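Local coordinates for protein putative isomerase (Streptomyces coelicolor A3, PDB 2OQH) that is a putative isomerase of the enolase superfamily that may dehydrate D-glucarate to 5-dehydro-4-deoxy-D-glucarate, at residues Y221-C226 with V266-V271; A57-R62 with F87-L92; S325-H330 with E336-E341; K170-T173 with G177-A180. All coordinates share one frame; numbering follows the deposited sequence.

Interaction 1 (Y221-C226 with V266-V271); sequences YLEDPC and VIHGDV
Glu223 OE1 is gripped from two directions: His268 NE2 donates to it weakly from strand 266-269 at 3.2 Å, the bond bent to 145°, while an ordered water donates to the same oxygen at 2.7 Å. With CG anti to the backbone N (chi1 -163°) and the chain extended beyond it, Glu223 carries its carboxylate as far as the edge of the imidazole, which OE1 meets near the ring plane; the carboxylate and ring planes are turned 57° apart. Tyr221 OH donates to the oxygen of the same water at 2.8 Å, and that water lies in plane at the edges of both the phenol and the imidazole rings. The hydroxyl is also hydrogen-bonded to Asn295. Val266 CG1 also comes within 4.4 Å of Tyr221 CE2. The strands 221-223 and 266-269 are not sheet neighbours, since strand 243-245 runs between them and Cys244 touches side chains from both. Glu223 and Asp197 bring like charges close together inside the barrel, much as acidic groups gather at the metal site of enolase relatives. The chemistry thus implies a buried polar centre in which one water and a bent N-H bond tie three side chains from two strands together.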
loop_
_atom_site.group_PDB
_atom_site.type_symbol
_atom_site.label_atom_id
_atom_site.label_comp_id
_atom_site.label_asym_id
_atom_site.label_seq_id
_atom_site.Cartn_x
_atom_site.Cartn_y
_atom_site.Cartn_z
ATOM N N TYR A 221 -7.285 -3.059 14.709
ATOM C CA TYR A 221 -7.036 -1.631 14.842
ATOM C C TYR A 221 -8.086 -0.748 14.209
ATOM O O TYR A 221 -8.839 -1.174 13.333
ATOM C CB TYR A 221 -5.636 -1.229 14.339
ATOM C CG TYR A 221 -5.258 -1.631 12.932
ATOM C CD1 TYR A 221 -5.875 -1.054 11.818
ATOM C CD2 TYR A 221 -4.241 -2.552 12.714
ATOM C CE1 TYR A 221 -5.476 -1.388 10.513
ATOM C CE2 TYR A 221 -3.832 -2.893 11.425
ATOM C CZ TYR A 221 -4.452 -2.313 10.325
ATOM O OH TYR A 221 -4.046 -2.677 9.057
ATOM N N LEU A 222 -8.140 0.483 14.702
ATOM C CA LEU A 222 -9.049 1.499 14.219
ATOM C C LEU A 222 -8.165 2.350 13.313
ATOM O O LEU A 222 -7.201 2.958 13.775
ATOM C CB LEU A 222 -9.577 2.312 15.404
ATOM C CG LEU A 222 -10.492 3.502 15.163
ATOM C CD1 LEU A 222 -11.570 3.138 14.160
ATOM C CD2 LEU A 222 -11.115 3.927 16.483
ATOM N N GLU A 223 -8.478 2.377 12.024
ATOM C CA GLU A 223 -7.665 3.114 11.069
ATOM C C GLU A 223 -8.187 4.495 10.697
ATOM O O GLU A 223 -9.284 4.629 10.171
ATOM C CB GLU A 223 -7.499 2.276 9.799
ATOM C CG GLU A 223 -6.371 2.720 8.901
ATOM C CD GLU A 223 -6.225 1.862 7.648
ATOM O OE1 GLU A 223 -6.392 0.624 7.727
ATOM O OE2 GLU A 223 -5.920 2.426 6.574
ATOM N N ASP A 224 -7.380 5.518 10.961
ATOM C CA ASP A 224 -7.733 6.905 10.646
ATOM C C ASP A 224 -9.176 7.342 10.905
ATOM O O ASP A 224 -9.858 7.805 9.993
ATOM C CB ASP A 224 -7.401 7.207 9.181
ATOM C CG ASP A 224 -5.914 7.262 8.923
ATOM O OD1 ASP A 224 -5.226 8.013 9.647
ATOM O OD2 ASP A 224 -5.438 6.563 8.006
ATOM N N PRO A 225 -9.664 7.221 12.149
ATOM C CA PRO A 225 -11.049 7.653 12.368
ATOM C C PRO A 225 -11.259 9.157 12.174
ATOM O O PRO A 225 -12.329 9.589 11.751
ATOM C CB PRO A 225 -11.333 7.207 13.806
ATOM C CG PRO A 225 -9.949 7.216 14.453
ATOM C CD PRO A 225 -9.092 6.618 13.366
ATOM N N CYS A 226 -10.229 9.947 12.470
ATOM C CA CYS A 226 -10.320 11.400 12.364
ATOM C C CYS A 226 -9.083 12.016 11.716
ATOM O O CYS A 226 -8.103 11.332 11.466
ATOM C CB CYS A 226 -10.508 12.006 13.757
ATOM S SG CYS A 226 -9.095 11.708 14.857
ATOM N N VAL A 266 0.013 2.094 15.413
ATOM C CA VAL A 266 0.385 1.335 14.229
ATOM C C VAL A 266 0.489 2.266 13.029
ATOM O O VAL A 266 -0.383 3.110 12.817
ATOM C CB VAL A 266 -0.682 0.250 13.913
ATOM C CG1 VAL A 266 -0.272 -0.553 12.681
ATOM C CG2 VAL A 266 -0.870 -0.666 15.118
ATOM N N ILE A 267 1.554 2.118 12.247
ATOM C CA ILE A 267 1.724 2.947 11.063
ATOM C C ILE A 267 1.711 2.105 9.793
ATOM O O ILE A 267 2.257 1.010 9.764
ATOM C CB ILE A 267 3.044 3.737 11.096
ATOM C CG1 ILE A 267 3.053 4.688 12.293
ATOM C CG2 ILE A 267 3.204 4.531 9.804
ATOM C CD1 ILE A 267 4.321 5.517 12.409
ATOM N N HIS A 268 1.077 2.628 8.750
ATOM C CA HIS A 268 1.006 1.950 7.459
ATOM C C HIS A 268 2.150 2.401 6.556
ATOM O O HIS A 268 2.297 3.587 6.286
ATOM C CB HIS A 268 -0.310 2.280 6.741
ATOM C CG HIS A 268 -1.383 1.251 6.914
ATOM N ND1 HIS A 268 -1.227 -0.062 6.526
ATOM C CD2 HIS A 268 -2.638 1.351 7.403
ATOM C CE1 HIS A 268 -2.342 -0.728 6.771
ATOM N NE2 HIS A 268 -3.214 0.108 7.305
ATOM N N GLY A 269 2.966 1.462 6.099
ATOM C CA GLY A 269 4.034 1.818 5.185
ATOM C C GLY A 269 3.420 1.799 3.797
ATOM O O GLY A 269 2.286 1.353 3.640
ATOM N N ASP A 270 4.150 2.287 2.800
ATOM C CA ASP A 270 3.684 2.315 1.418
ATOM C C ASP A 270 4.781 2.974 0.598
ATOM O O ASP A 270 5.009 4.184 0.683
ATOM C CB ASP A 270 2.380 3.116 1.290
ATOM C CG ASP A 270 1.881 3.200 -0.147
ATOM O OD1 ASP A 270 2.576 2.707 -1.063
ATOM O OD2 ASP A 270 0.787 3.762 -0.364
ATOM N N VAL A 271 5.463 2.158 -0.192
ATOM C CA VAL A 271 6.559 2.628 -1.020
ATOM C C VAL A 271 6.189 3.817 -1.888
ATOM O O VAL A 271 6.961 4.761 -2.036
ATOM C CB VAL A 271 7.077 1.492 -1.923
ATOM C CG1 VAL A 271 8.042 2.044 -2.968
ATOM C CG2 VAL A 271 7.756 0.445 -1.073
HETATM O O HOH W 1 -5.731 -1.877 6.975
#

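Interaction 2 (A57-R62 with F87-L92); sequences AAIVRR and FFYGYL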
loop_
_atom_site.group_PDB
_atom_site.type_symbol
_atom_site.label_atom_id
_atom_site.label_comp_id
_atom_site.label_asym_id
_atom_site.label_seq_id
_atom_site.Cartn_x
_atom_site.Cartn_y
_atom_site.Cartn_z
ATOM N N ALA A 57 3.110 11.083 -14.349
ATOM C CA ALA A 57 3.956 10.836 -15.503
ATOM C C ALA A 57 4.719 12.114 -15.851
ATOM O O ALA A 57 5.872 12.057 -16.265
ATOM C CB ALA A 57 3.111 10.392 -16.684
ATOM N N ALA A 58 4.083 13.269 -15.667
ATOM C CA ALA A 58 4.735 14.540 -15.979
ATOM C C ALA A 58 5.935 14.803 -15.068
ATOM O O ALA A 58 6.969 15.298 -15.516
ATOM C CB ALA A 58 3.739 15.686 -15.865
ATOM N N ILE A 59 5.793 14.470 -13.790
ATOM C CA ILE A 59 6.866 14.673 -12.823
ATOM C C ILE A 59 8.067 13.791 -13.153
ATOM O O ILE A 59 9.213 14.239 -13.084
ATOM C CB ILE A 59 6.386 14.358 -11.385
ATOM C CG1 ILE A 59 5.215 15.266 -11.011
ATOM C CG2 ILE A 59 7.526 14.565 -10.391
ATOM C CD1 ILE A 59 4.590 14.927 -9.672
ATOM N N VAL A 60 7.806 12.539 -13.515
ATOM C CA VAL A 60 8.889 11.621 -13.843
ATOM C C VAL A 60 9.684 12.117 -15.042
ATOM O O VAL A 60 10.913 12.086 -15.038
ATOM C CB VAL A 60 8.369 10.218 -14.163
ATOM C CG1 VAL A 60 9.544 9.281 -14.428
ATOM C CG2 VAL A 60 7.531 9.703 -13.011
ATOM N N ARG A 61 8.988 12.583 -16.074
ATOM C CA ARG A 61 9.688 13.071 -17.248
ATOM C C ARG A 61 10.510 14.312 -16.936
ATOM O O ARG A 61 11.547 14.536 -17.554
ATOM C CB ARG A 61 8.700 13.333 -18.385
ATOM C CG ARG A 61 8.088 12.039 -18.923
ATOM C CD ARG A 61 7.090 12.316 -20.025
ATOM N NE ARG A 61 6.481 11.085 -20.526
ATOM C CZ ARG A 61 5.170 10.908 -20.662
ATOM N NH1 ARG A 61 4.331 11.886 -20.330
ATOM N NH2 ARG A 61 4.699 9.757 -21.127
ATOM N N ARG A 62 10.066 15.116 -15.971
ATOM C CA ARG A 62 10.830 16.308 -15.614
ATOM C C ARG A 62 12.074 15.926 -14.810
ATOM O O ARG A 62 12.991 16.732 -14.662
ATOM C CB ARG A 62 9.964 17.309 -14.821
ATOM C CG ARG A 62 8.971 18.101 -15.695
ATOM C CD ARG A 62 8.293 19.243 -14.934
ATOM N NE ARG A 62 7.484 20.095 -15.818
ATOM C CZ ARG A 62 6.823 21.187 -15.423
ATOM N NH1 ARG A 62 6.862 21.576 -14.149
ATOM N NH2 ARG A 62 6.122 21.899 -16.303
ATOM N N PHE A 87 8.007 18.514 -1.794
ATOM C CA PHE A 87 7.621 19.764 -1.156
ATOM C C PHE A 87 6.563 20.496 -1.970
ATOM O O PHE A 87 5.643 21.086 -1.413
ATOM C CB PHE A 87 8.838 20.680 -0.973
ATOM C CG PHE A 87 8.516 21.989 -0.288
ATOM C CD1 PHE A 87 8.116 22.016 1.049
ATOM C CD2 PHE A 87 8.597 23.192 -0.985
ATOM C CE1 PHE A 87 7.800 23.236 1.688
ATOM C CE2 PHE A 87 8.286 24.411 -0.362
ATOM C CZ PHE A 87 7.888 24.429 0.975
ATOM N N PHE A 88 6.698 20.446 -3.290
ATOM C CA PHE A 88 5.761 21.118 -4.180
ATOM C C PHE A 88 4.652 20.222 -4.730
ATOM O O PHE A 88 3.499 20.638 -4.817
ATOM C CB PHE A 88 6.512 21.730 -5.367
ATOM C CG PHE A 88 7.493 22.803 -4.979
ATOM C CD1 PHE A 88 7.052 24.073 -4.604
ATOM C CD2 PHE A 88 8.861 22.547 -4.998
ATOM C CE1 PHE A 88 7.964 25.071 -4.245
ATOM C CE2 PHE A 88 9.780 23.533 -4.641
ATOM C CZ PHE A 88 9.332 24.799 -4.268
ATOM N N TYR A 89 5.012 19.000 -5.109
ATOM C CA TYR A 89 4.067 18.057 -5.698
ATOM C C TYR A 89 3.333 17.140 -4.725
ATOM O O TYR A 89 2.495 16.343 -5.145
ATOM C CB TYR A 89 4.795 17.189 -6.724
ATOM C CG TYR A 89 5.270 17.933 -7.950
ATOM C CD1 TYR A 89 4.395 18.226 -8.994
ATOM C CD2 TYR A 89 6.602 18.328 -8.079
ATOM C CE1 TYR A 89 4.839 18.892 -10.149
ATOM C CE2 TYR A 89 7.056 18.995 -9.227
ATOM C CZ TYR A 89 6.168 19.270 -10.259
ATOM O OH TYR A 89 6.606 19.908 -11.402
ATOM N N GLY A 90 3.655 17.234 -3.438
ATOM C CA GLY A 90 2.998 16.397 -2.455
ATOM C C GLY A 90 3.039 14.914 -2.764
ATOM O O GLY A 90 4.026 14.392 -3.270
ATOM N N TYR A 91 1.947 14.239 -2.442
ATOM C CA TYR A 91 1.797 12.806 -2.655
ATOM C C TYR A 91 2.269 12.367 -4.053
ATOM O O TYR A 91 3.036 11.410 -4.178
ATOM C CB TYR A 91 0.325 12.441 -2.455
ATOM C CG TYR A 91 -0.008 10.979 -2.250
ATOM C CD1 TYR A 91 0.935 9.970 -2.443
ATOM C CD2 TYR A 91 -1.291 10.608 -1.864
ATOM C CE1 TYR A 91 0.599 8.617 -2.246
ATOM C CE2 TYR A 91 -1.640 9.267 -1.667
ATOM C CZ TYR A 91 -0.696 8.276 -1.856
ATOM O OH TYR A 91 -1.051 6.956 -1.631
ATOM N N LEU A 92 1.817 13.055 -5.097
ATOM C CA LEU A 92 2.210 12.671 -6.446
ATOM C C LEU A 92 3.718 12.760 -6.628
ATOM O O LEU A 92 4.292 12.024 -7.425
ATOM C CB LEU A 92 1.500 13.533 -7.505
ATOM C CG LEU A 92 -0.032 13.560 -7.485
ATOM C CD1 LEU A 92 -0.546 14.108 -8.816
ATOM C CD2 LEU A 92 -0.583 12.155 -7.249
#
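Helix-on-helix packing in the N-terminal, enolase-type domain is exemplified by Ile59 of helix 54-63 lying against the ring of Tyr89 from helix 85-112. The short segments run at 128° to each other, their axes 11.1 Å apart at closest, so the gap is bridged mainly by side chains. Ile59 places CG1 over one face of the phenol, 3.9 Å from the ring centroid and somewhat toward the rim, in a CH-pi contact. Ile59 CD1 reaches farther, to within 3.4 Å of Tyr89 CD1, and also packs 4.0 Å from Leu92 CB. The two side chains lie alongside, pointing in opposing senses: Ile59 CG1 stands beside its own backbone N (chi1 -60°) and leads the chain across the ring. At the hydroxyl end of the ring, Arg62 NH1 gives a weak, bent hydrogen bond to Tyr89 OH at 3.2 Å, with the guanidinium steeply inclined to the ring. Helix 85-112 is kinked just beyond Tyr89, around Gly90, which has a positive phi. Helix 54-63 also leans on strand 5-15 through Ala57 and Val60. Helices stacked on a three-stranded antiparallel sheet are the hallmark of the capping domain of the mandelate racemase and muconate lactonizing enzyme family.

Interaction 3 (S325-H330 with E336-E341); sequences SMYYLH and EPLHLE
With chi1 at -175°, Tyr327 swings its ring away from its own backbone N and out toward Leu338, while Leu338, whose CG stands beside its backbone N (chi1 -60°), lays CD1 over a face of that ring. This CH-pi contact measures 4.1 Å from Leu338 CD1 to the ring centroid. The hydroxyl ends at the opposing backbone: Leu338 N donates to Tyr327 OH at 2.7 Å along an almost straight line, 172° at the hydrogen. His330 CD2 lies over the opposite face of the phenol, which is thereby sandwiched between imidazole and leucine. A water joins the same two chain segments, 2.9 Å from His330 NE2 and donating to Leu338 O at 2.6 Å. A phenylalanine in place of Tyr327 would lack the hydroxyl and would probably leave Leu338 N without its acceptor. Farther along, Leu340 CD2 packs on Tyr328 CB at 3.7 Å, while the phenol of Tyr328 leads away to bond with Leu133 N. Ser325 OG accepts from Tyr327 N in an ST turn that opens the bend. This is the close of a TIM barrel, where strand 323-324 pairs parallel with strand 127-134 and the chain folds into the antiparallel pair 340-341 and 344-346.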
loop_
_atom_site.group_PDB
_atom_site.type_symbol
_atom_site.label_atom_id
_atom_site.label_comp_id
_atom_site.label_asym_id
_atom_site.label_seq_id
_atom_site.Cartn_x
_atom_site.Cartn_y
_atom_site.Cartn_z
ATOM N N SER A 325 -4.326 -4.947 0.357
ATOM C CA SER A 325 -3.944 -5.159 -1.029
ATOM C C SER A 325 -5.164 -5.328 -1.893
ATOM O O SER A 325 -5.992 -6.199 -1.644
ATOM C CB SER A 325 -3.057 -6.399 -1.165
ATOM O OG SER A 325 -2.810 -6.692 -2.536
HETATM N N MSE A 326 -5.278 -4.481 -2.907
HETATM C CA MSE A 326 -6.410 -4.580 -3.810
HETATM C C MSE A 326 -5.994 -5.403 -5.017
HETATM O O MSE A 326 -6.641 -5.353 -6.061
HETATM C CB MSE A 326 -6.887 -3.191 -4.253
HETATM C CG MSE A 326 -7.653 -2.414 -3.178
HETATM SE SE MSE A 326 -8.616 -3.565 -1.920
HETATM C CE MSE A 326 -7.474 -3.267 -0.384
ATOM N N TYR A 327 -4.919 -6.174 -4.854
ATOM C CA TYR A 327 -4.403 -7.009 -5.935
ATOM C C TYR A 327 -5.369 -8.120 -6.346
ATOM O O TYR A 327 -5.288 -8.622 -7.470
ATOM C CB TYR A 327 -3.056 -7.635 -5.553
ATOM C CG TYR A 327 -2.416 -8.417 -6.691
ATOM C CD1 TYR A 327 -1.970 -7.767 -7.842
ATOM C CD2 TYR A 327 -2.303 -9.806 -6.638
ATOM C CE1 TYR A 327 -1.427 -8.483 -8.921
ATOM C CE2 TYR A 327 -1.759 -10.539 -7.715
ATOM C CZ TYR A 327 -1.325 -9.864 -8.854
ATOM O OH TYR A 327 -0.801 -10.560 -9.928
ATOM N N TYR A 328 -6.272 -8.520 -5.456
ATOM C CA TYR A 328 -7.205 -9.579 -5.823
ATOM C C TYR A 328 -8.261 -9.092 -6.804
ATOM O O TYR A 328 -9.083 -9.874 -7.278
ATOM C CB TYR A 328 -7.865 -10.200 -4.582
ATOM C CG TYR A 328 -8.670 -9.259 -3.709
ATOM C CD1 TYR A 328 -9.936 -8.812 -4.093
ATOM C CD2 TYR A 328 -8.170 -8.835 -2.482
ATOM C CE1 TYR A 328 -10.685 -7.960 -3.267
ATOM C CE2 TYR A 328 -8.905 -7.987 -1.648
ATOM C CZ TYR A 328 -10.159 -7.554 -2.039
ATOM O OH TYR A 328 -10.883 -6.740 -1.190
ATOM N N LEU A 329 -8.223 -7.802 -7.119
ATOM C CA LEU A 329 -9.161 -7.193 -8.062
ATOM C C LEU A 329 -8.550 -7.076 -9.449
ATOM O O LEU A 329 -9.162 -6.518 -10.361
ATOM C CB LEU A 329 -9.542 -5.786 -7.604
ATOM C CG LEU A 329 -10.288 -5.630 -6.285
ATOM C CD1 LEU A 329 -10.468 -4.142 -6.000
ATOM C CD2 LEU A 329 -11.624 -6.340 -6.362
ATOM N N HIS A 330 -7.343 -7.593 -9.611
ATOM C CA HIS A 330 -6.657 -7.494 -10.887
ATOM C C HIS A 330 -7.189 -8.455 -11.937
ATOM O O HIS A 330 -7.596 -9.583 -11.631
ATOM C CB HIS A 330 -5.151 -7.731 -10.703
ATOM C CG HIS A 330 -4.738 -9.162 -10.857
ATOM N ND1 HIS A 330 -4.500 -9.742 -12.085
ATOM C CD2 HIS A 330 -4.535 -10.136 -9.938
ATOM C CE1 HIS A 330 -4.165 -11.008 -11.917
ATOM N NE2 HIS A 330 -4.178 -11.273 -10.624
ATOM N N GLU A 336 3.225 -11.153 -15.746
ATOM C CA GLU A 336 2.596 -12.422 -15.424
ATOM C C GLU A 336 1.961 -12.329 -14.038
ATOM O O GLU A 336 2.547 -11.760 -13.114
ATOM C CB GLU A 336 3.642 -13.534 -15.456
ATOM C CG GLU A 336 4.135 -13.842 -16.856
ATOM C CD GLU A 336 3.149 -14.707 -17.627
ATOM O OE1 GLU A 336 3.070 -15.925 -17.330
ATOM O OE2 GLU A 336 2.443 -14.171 -18.516
ATOM N N PRO A 337 0.755 -12.892 -13.871
ATOM C CA PRO A 337 0.077 -12.848 -12.569
ATOM C C PRO A 337 0.928 -13.368 -11.402
ATOM O O PRO A 337 1.668 -14.348 -11.534
ATOM C CB PRO A 337 -1.166 -13.711 -12.792
ATOM C CG PRO A 337 -1.451 -13.522 -14.255
ATOM C CD PRO A 337 -0.069 -13.608 -14.864
ATOM N N LEU A 338 0.815 -12.699 -10.258
ATOM C CA LEU A 338 1.540 -13.106 -9.066
ATOM C C LEU A 338 0.751 -14.256 -8.451
ATOM O O LEU A 338 -0.446 -14.389 -8.689
ATOM C CB LEU A 338 1.624 -11.945 -8.075
ATOM C CG LEU A 338 2.321 -10.684 -8.584
ATOM C CD1 LEU A 338 2.180 -9.582 -7.538
ATOM C CD2 LEU A 338 3.787 -10.977 -8.874
ATOM N N HIS A 339 1.422 -15.075 -7.652
ATOM C CA HIS A 339 0.782 -16.227 -7.031
ATOM C C HIS A 339 -0.047 -15.869 -5.799
ATOM O O HIS A 339 0.490 -15.725 -4.698
ATOM C CB HIS A 339 1.854 -17.258 -6.661
ATOM C CG HIS A 339 1.308 -18.616 -6.348
ATOM N ND1 HIS A 339 0.578 -18.885 -5.212
ATOM C CD2 HIS A 339 1.383 -19.782 -7.034
ATOM C CE1 HIS A 339 0.226 -20.158 -5.209
ATOM N NE2 HIS A 339 0.701 -20.726 -6.302
ATOM N N LEU A 340 -1.359 -15.721 -5.993
ATOM C CA LEU A 340 -2.284 -15.400 -4.904
ATOM C C LEU A 340 -3.156 -16.621 -4.656
ATOM O O LEU A 340 -4.000 -16.966 -5.486
ATOM C CB LEU A 340 -3.177 -14.207 -5.273
ATOM C CG LEU A 340 -4.334 -13.929 -4.301
ATOM C CD1 LEU A 340 -3.803 -13.663 -2.903
ATOM C CD2 LEU A 340 -5.141 -12.742 -4.803
ATOM N N GLU A 341 -2.956 -17.267 -3.511
ATOM C CA GLU A 341 -3.707 -18.471 -3.188
ATOM C C GLU A 341 -4.093 -18.540 -1.716
ATOM O O GLU A 341 -3.255 -18.342 -0.833
ATOM C CB GLU A 341 -2.859 -19.704 -3.534
ATOM C CG GLU A 341 -3.549 -21.056 -3.324
ATOM C CD GLU A 341 -2.558 -22.220 -3.349
ATOM O OE1 GLU A 341 -1.548 -22.131 -4.081
ATOM O OE2 GLU A 341 -2.790 -23.231 -2.645
HETATM O O HOH W 2 -2.815 -13.550 -9.453
#

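Interaction 4 (K170-T173 with G177-A180); sequences KGTT and GDVA
Thr172 and Asp178 are joined through both carboxylate oxygens, each met on its syn side. Asp178 OD2 accepts from Thr172 N at 2.8 Å, with an angle of 164° and the donor 23° out of the carboxylate plane. Asp178 OD1 takes the longer bond from Thr172 OG1, 3.2 Å. The carboxylate is posed for this by its first torsion, chi1 -63°, which sets CG beside the helix backbone N and opposite the carbonyl carbon. Neither oxygen depends on threonine alone. Asp178 OD1 is salt-bridged to Arg136 and accepts from a water at 2.6 Å, which in turn donates to Lys170 O; Asp178 OD2 also receives the indole N-H of Trp202. That same N-H serves Thr172 O, and so it can offset the meeting of two acceptors, Thr172 O and Asp178 OD2, only 2.9 Å apart. Thr172 OG1 has a further partner as well, the backbone N of Asp174. Gly171 CA, which carries no side chain, passes 3.5 Å from Asp178 OD2. An alanine replacing Asp178 would remove both carboxylate oxygens and would probably leave Thr172 N unpaired and Arg136 without its counter-charge. Strand 166-170 thus turns into helix 175-188, which packs through Val179 on helix 204-214 while Gly171 bonds to Asp197 of the parallel strand 193-197: one beta-alpha-beta crossover of the barrel.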
loop_
_atom_site.group_PDB
_atom_site.type_symbol
_atom_site.label_atom_id
_atom_site.label_comp_id
_atom_site.label_asym_id
_atom_site.label_seq_id
_atom_site.Cartn_x
_atom_site.Cartn_y
_atom_site.Cartn_z
ATOM N N LYS A 170 -14.805 -0.216 5.163
ATOM C CA LYS A 170 -14.612 1.178 4.785
ATOM C C LYS A 170 -15.687 1.964 5.525
ATOM O O LYS A 170 -16.867 1.884 5.191
ATOM C CB LYS A 170 -14.775 1.348 3.273
ATOM C CG LYS A 170 -14.576 2.771 2.777
ATOM C CD LYS A 170 -14.687 2.842 1.258
ATOM C CE LYS A 170 -14.365 4.243 0.736
ATOM N NZ LYS A 170 -15.337 5.270 1.229
ATOM N N GLY A 171 -15.276 2.711 6.545
ATOM C CA GLY A 171 -16.227 3.486 7.318
ATOM C C GLY A 171 -16.773 4.669 6.552
ATOM O O GLY A 171 -16.246 5.036 5.503
ATOM N N THR A 172 -17.831 5.270 7.083
ATOM C CA THR A 172 -18.469 6.420 6.457
ATOM C C THR A 172 -18.723 7.475 7.527
ATOM O O THR A 172 -18.379 7.284 8.692
ATOM C CB THR A 172 -19.833 6.047 5.872
ATOM O OG1 THR A 172 -20.726 5.735 6.950
ATOM C CG2 THR A 172 -19.719 4.840 4.950
ATOM N N THR A 173 -19.348 8.580 7.125
ATOM C CA THR A 173 -19.677 9.651 8.060
ATOM C C THR A 173 -20.796 9.200 8.997
ATOM O O THR A 173 -21.162 9.913 9.927
ATOM C CB THR A 173 -20.141 10.918 7.322
ATOM O OG1 THR A 173 -21.245 10.592 6.464
ATOM C CG2 THR A 173 -19.007 11.498 6.501
ATOM N N GLY A 177 -23.863 3.727 12.015
ATOM C CA GLY A 177 -24.047 2.659 11.046
ATOM C C GLY A 177 -22.828 1.773 10.910
ATOM O O GLY A 177 -22.946 0.550 10.778
ATOM N N ASP A 178 -21.646 2.384 10.931
ATOM C CA ASP A 178 -20.415 1.613 10.818
ATOM C C ASP A 178 -20.330 0.667 12.006
ATOM O O ASP A 178 -20.058 -0.528 11.851
ATOM C CB ASP A 178 -19.191 2.533 10.808
ATOM C CG ASP A 178 -19.165 3.468 9.614
ATOM O OD1 ASP A 178 -19.790 3.150 8.579
ATOM O OD2 ASP A 178 -18.503 4.527 9.705
ATOM N N VAL A 179 -20.577 1.205 13.196
ATOM C CA VAL A 179 -20.529 0.404 14.414
ATOM C C VAL A 179 -21.512 -0.767 14.330
ATOM O O VAL A 179 -21.181 -1.893 14.711
ATOM C CB VAL A 179 -20.863 1.268 15.654
ATOM C CG1 VAL A 179 -20.804 0.423 16.918
ATOM C CG2 VAL A 179 -19.889 2.437 15.748
ATOM N N ALA A 180 -22.716 -0.497 13.826
ATOM C CA ALA A 180 -23.741 -1.533 13.692
ATOM C C ALA A 180 -23.227 -2.650 12.790
ATOM O O ALA A 180 -23.412 -3.828 13.080
ATOM C CB ALA A 180 -25.020 -0.932 13.110
HETATM O O HOH W 3 -19.660 1.526 6.498
#

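In the fold
Along the chain the contacts come in the order 2, 4, 1, 3, none enclosing another. Interaction 2 belongs to the N-terminal domain; the other three lie in the enolase C-terminal barrel. Interaction 4 secures an early strand-to-helix turn, interaction 1 lies inside the barrel between two strands with one strand between them, and interaction 3 lies where the barrel closes. The centres of 1 and 4 are about 17 Å apart, on the same side of the chain's centre, whereas 1 and 3 lie on opposite sides, about 22 Å apart. The two domains meet where Asp270, just after strand 266-269, packs against Tyr91 of helix 85-112, bringing the capping domain to the barrel strands' C-terminal ends.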